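Local coordinates for LanC-like protein GCR2 (PDB 3T33) that is a zinc-binding LanC-like protein that may play a role in abscisic acid signalling, at residues F92-V97 with M398-N403. Sequence-based numbering, arbitrary orientation.
Sequences FKSYQV and MLLDMN
Lys93 and Asp401 form a buried salt bridge between two nearly parallel helices, with NZ 2.7 Å from OD1. The ammonium group sits above the carboxylate plane, 51° out of it. Lys93 starts with CG anti to its own backbone N (chi1 172°). The bends at chi2 and chi3 then swing NZ toward the C-terminal end of the helix, to Asp401, whose side chain it crosses at about a right angle. Two further polar groups flank the bridge. Gln96 OE1 takes a weak hydrogen bond from Lys93 NZ, and Asp401 OD2 is hydrogen-bonded to Tyr341 OH. Asp401 is thus held at both oxygens, which probably favours its charged form.

The apolar part is centred on Leu400. Its CB lies 4.0 Å from Lys93 CG, where the two side chains pass in opposite directions. Its CD1 reaches Ser94 CB, also at 4.0 Å. The Ser94 hydroxyl is hydrogen-bonded to Asp103 OD2. One turn further along, Val97 CG2 packs 4.3 Å from Leu400 CB. The same methyl makes a van der Waals contact with Leu400 O. The other methyl, CG1, touches the amide end of Asn403, 4.1 Å from ND2.

The segment axes approach to 9.8 Å and cross at 15°. LanC-like proteins fold as an alpha/alpha toroid with two layers of helices. Here helices 84-98 and 392-402, first and last of the inner layer, meet and close its ring. Their other inner neighbours are helix 130-144, touched by Phe92 and Tyr95, and helix 336-350, touched by Met398 and Met402. In the outer layer, Leu399 and Leu400 pack on helix 45-69, and Phe92 and Tyr95 on helix 101-118.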
ATOM      1  N   PHE A  92      15.204   0.193  -2.487  1.00 31.94           N
ATOM      2  CA  PHE A  92      15.155   1.207  -1.424  1.00 32.12           C
ATOM      3  C   PHE A  92      14.657   0.634  -0.039  1.00 32.70           C
ATOM      4  O   PHE A  92      15.259   0.885   0.992  1.00 33.54           O
ATOM      5  CB  PHE A  92      14.307   2.421  -1.857  1.00 31.14           C
ATOM      6  CG  PHE A  92      14.392   3.569  -0.894  1.00 31.34           C
ATOM      7  CD1 PHE A  92      15.569   4.280  -0.749  1.00 31.06           C
ATOM      8  CD2 PHE A  92      13.320   3.909  -0.097  1.00 32.53           C
ATOM      9  CE1 PHE A  92      15.685   5.314   0.193  1.00 28.92           C
ATOM     10  CE2 PHE A  92      13.433   4.947   0.861  1.00 33.55           C
ATOM     11  CZ  PHE A  92      14.634   5.656   0.974  1.00 29.71           C
ATOM     12  N   LYS A  93      13.556  -0.098  -0.033  1.00 32.23           N
ATOM     13  CA  LYS A  93      13.036  -0.703   1.181  1.00 33.12           C
ATOM     14  C   LYS A  93      14.086  -1.666   1.786  1.00 33.82           C
ATOM     15  O   LYS A  93      14.268  -1.761   3.014  1.00 35.64           O
ATOM     16  CB  LYS A  93      11.799  -1.504   0.807  1.00 31.81           C
ATOM     17  CG  LYS A  93      11.277  -2.335   1.925  1.00 33.81           C
ATOM     18  CD  LYS A  93      10.121  -1.658   2.672  1.00 37.30           C
ATOM     19  CE  LYS A  93      10.547  -1.086   3.907  1.00 36.74           C
ATOM     20  NZ  LYS A  93       9.464  -0.204   4.460  1.00 40.22           N
ATOM     21  N   SER A  94      14.791  -2.363   0.925  1.00 33.69           N
ATOM     22  CA  SER A  94      15.825  -3.273   1.365  1.00 33.90           C
ATOM     23  C   SER A  94      17.000  -2.535   1.944  1.00 33.82           C
ATOM     24  O   SER A  94      17.616  -2.958   2.921  1.00 32.38           O
ATOM     25  CB  SER A  94      16.303  -4.087   0.188  1.00 33.90           C
ATOM     26  OG  SER A  94      17.256  -5.014   0.640  1.00 35.33           O
ATOM     27  N   TYR A  95      17.354  -1.441   1.317  1.00 33.67           N
ATOM     28  CA  TYR A  95      18.351  -0.619   1.921  1.00 34.59           C
ATOM     29  C   TYR A  95      17.861  -0.133   3.315  1.00 36.39           C
ATOM     30  O   TYR A  95      18.636  -0.096   4.259  1.00 36.51           O
ATOM     31  CB  TYR A  95      18.694   0.572   0.984  1.00 34.36           C
ATOM     32  CG  TYR A  95      19.349   1.689   1.707  1.00 36.31           C
ATOM     33  CD1 TYR A  95      20.661   1.558   2.205  1.00 40.28           C
ATOM     34  CD2 TYR A  95      18.638   2.843   1.989  1.00 38.40           C
ATOM     35  CE1 TYR A  95      21.252   2.600   2.961  1.00 42.40           C
ATOM     36  CE2 TYR A  95      19.189   3.865   2.706  1.00 41.43           C
ATOM     37  CZ  TYR A  95      20.501   3.750   3.186  1.00 44.00           C
ATOM     38  OH  TYR A  95      21.027   4.800   3.904  1.00 45.87           O
ATOM     39  N   GLN A  96      16.603   0.287   3.431  1.00 37.12           N
ATOM     40  CA  GLN A  96      16.113   0.877   4.680  1.00 38.82           C
ATOM     41  C   GLN A  96      16.222  -0.156   5.815  1.00 38.54           C
ATOM     42  O   GLN A  96      16.399   0.216   6.988  1.00 38.17           O
ATOM     43  CB  GLN A  96      14.637   1.251   4.546  1.00 39.41           C
ATOM     44  CG  GLN A  96      14.293   2.625   3.977  1.00 44.38           C
ATOM     45  CD  GLN A  96      12.750   2.945   4.186  1.00 54.94           C
ATOM     46  OE1 GLN A  96      11.862   2.107   3.872  1.00 57.66           O
ATOM     47  NE2 GLN A  96      12.443   4.142   4.740  1.00 54.68           N
ATOM     48  N   VAL A  97      16.066  -1.439   5.444  1.00 37.44           N
ATOM     49  CA  VAL A  97      16.041  -2.537   6.392  1.00 37.40           C
ATOM     50  C   VAL A  97      17.477  -3.030   6.687  1.00 37.98           C
ATOM     51  O   VAL A  97      17.805  -3.254   7.838  1.00 36.31           O
ATOM     52  CB  VAL A  97      15.164  -3.727   5.894  1.00 37.58           C
ATOM     53  CG1 VAL A  97      15.229  -4.898   6.858  1.00 39.14           C
ATOM     54  CG2 VAL A  97      13.729  -3.325   5.789  1.00 36.30           C
ATOM     55  N   MET A 398       6.624  -6.668   1.292  1.00 28.00           N
ATOM     56  CA  MET A 398       5.828  -6.900   2.485  1.00 29.33           C
ATOM     57  C   MET A 398       6.701  -7.689   3.489  1.00 30.19           C
ATOM     58  O   MET A 398       6.761  -7.360   4.699  1.00 29.91           O
ATOM     59  CB  MET A 398       4.529  -7.647   2.096  1.00 28.57           C
ATOM     60  CG  MET A 398       3.554  -7.901   3.250  1.00 30.55           C
ATOM     61  SD  MET A 398       4.145  -9.276   4.189  1.00 31.03           S
ATOM     62  CE  MET A 398       3.624 -10.600   3.122  1.00 22.42           C
ATOM     63  N   LEU A 399       7.436  -8.661   2.971  1.00 30.38           N
ATOM     64  CA  LEU A 399       8.265  -9.521   3.819  1.00 31.69           C
ATOM     65  C   LEU A 399       9.317  -8.701   4.563  1.00 31.82           C
ATOM     66  O   LEU A 399       9.467  -8.808   5.836  1.00 30.88           O
ATOM     67  CB  LEU A 399       8.914 -10.644   3.011  1.00 31.17           C
ATOM     68  CG  LEU A 399       8.300 -12.040   2.832  1.00 35.97           C
ATOM     69  CD1 LEU A 399       6.865 -12.150   3.328  1.00 37.08           C
ATOM     70  CD2 LEU A 399       8.554 -12.652   1.377  1.00 35.67           C
ATOM     71  N   LEU A 400       9.992  -7.836   3.794  1.00 30.00           N
ATOM     72  CA  LEU A 400      10.964  -6.927   4.383  1.00 29.91           C
ATOM     73  C   LEU A 400      10.334  -6.044   5.452  1.00 30.25           C
ATOM     74  O   LEU A 400      10.957  -5.739   6.493  1.00 30.14           O
ATOM     75  CB  LEU A 400      11.566  -6.059   3.279  1.00 30.22           C
ATOM     76  CG  LEU A 400      12.481  -6.867   2.337  1.00 31.31           C
ATOM     77  CD1 LEU A 400      12.938  -6.037   1.133  1.00 32.50           C
ATOM     78  CD2 LEU A 400      13.720  -7.461   3.086  1.00 29.78           C
ATOM     79  N   ASP A 401       9.101  -5.605   5.210  1.00 28.71           N
ATOM     80  CA  ASP A 401       8.441  -4.651   6.132  1.00 29.92           C
ATOM     81  C   ASP A 401       8.018  -5.400   7.470  1.00 31.23           C
ATOM     82  O   ASP A 401       7.817  -4.766   8.534  1.00 30.44           O
ATOM     83  CB  ASP A 401       7.237  -4.037   5.417  1.00 28.95           C
ATOM     84  CG  ASP A 401       7.242  -2.544   5.379  1.00 30.43           C
ATOM     85  OD1 ASP A 401       8.067  -1.883   6.051  1.00 31.86           O
ATOM     86  OD2 ASP A 401       6.360  -2.004   4.654  1.00 29.83           O
ATOM     87  N   MET A 402       7.872  -6.737   7.406  1.00 31.52           N
ATOM     88  CA  MET A 402       7.642  -7.542   8.644  1.00 32.84           C
ATOM     89  C   MET A 402       8.830  -7.520   9.617  1.00 34.19           C
ATOM     90  O   MET A 402       8.683  -7.770  10.803  1.00 34.87           O
ATOM     91  CB  MET A 402       7.282  -8.982   8.348  1.00 32.78           C
ATOM     92  CG  MET A 402       6.033  -9.208   7.507  1.00 34.55           C
ATOM     93  SD  MET A 402       4.505  -8.922   8.426  1.00 36.52           S
ATOM     94  CE  MET A 402       4.494 -10.418   9.416  1.00 34.31           C
ATOM     95  N   ASN A 403      10.007  -7.190   9.133  1.00 34.98           N
ATOM     96  CA  ASN A 403      11.126  -7.096  10.013  1.00 36.88           C
ATOM     97  C   ASN A 403      10.877  -6.099  11.142  1.00 37.08           C
ATOM     98  O   ASN A 403      11.384  -6.310  12.248  1.00 35.86           O
ATOM     99  CB  ASN A 403      12.375  -6.698   9.247  1.00 37.58           C
ATOM    100  CG  ASN A 403      13.618  -7.225   9.894  1.00 45.01           C
ATOM    101  OD1 ASN A 403      13.891  -8.437   9.838  1.00 49.64           O
ATOM    102  ND2 ASN A 403      14.371  -6.325  10.578  1.00 48.12           N
TER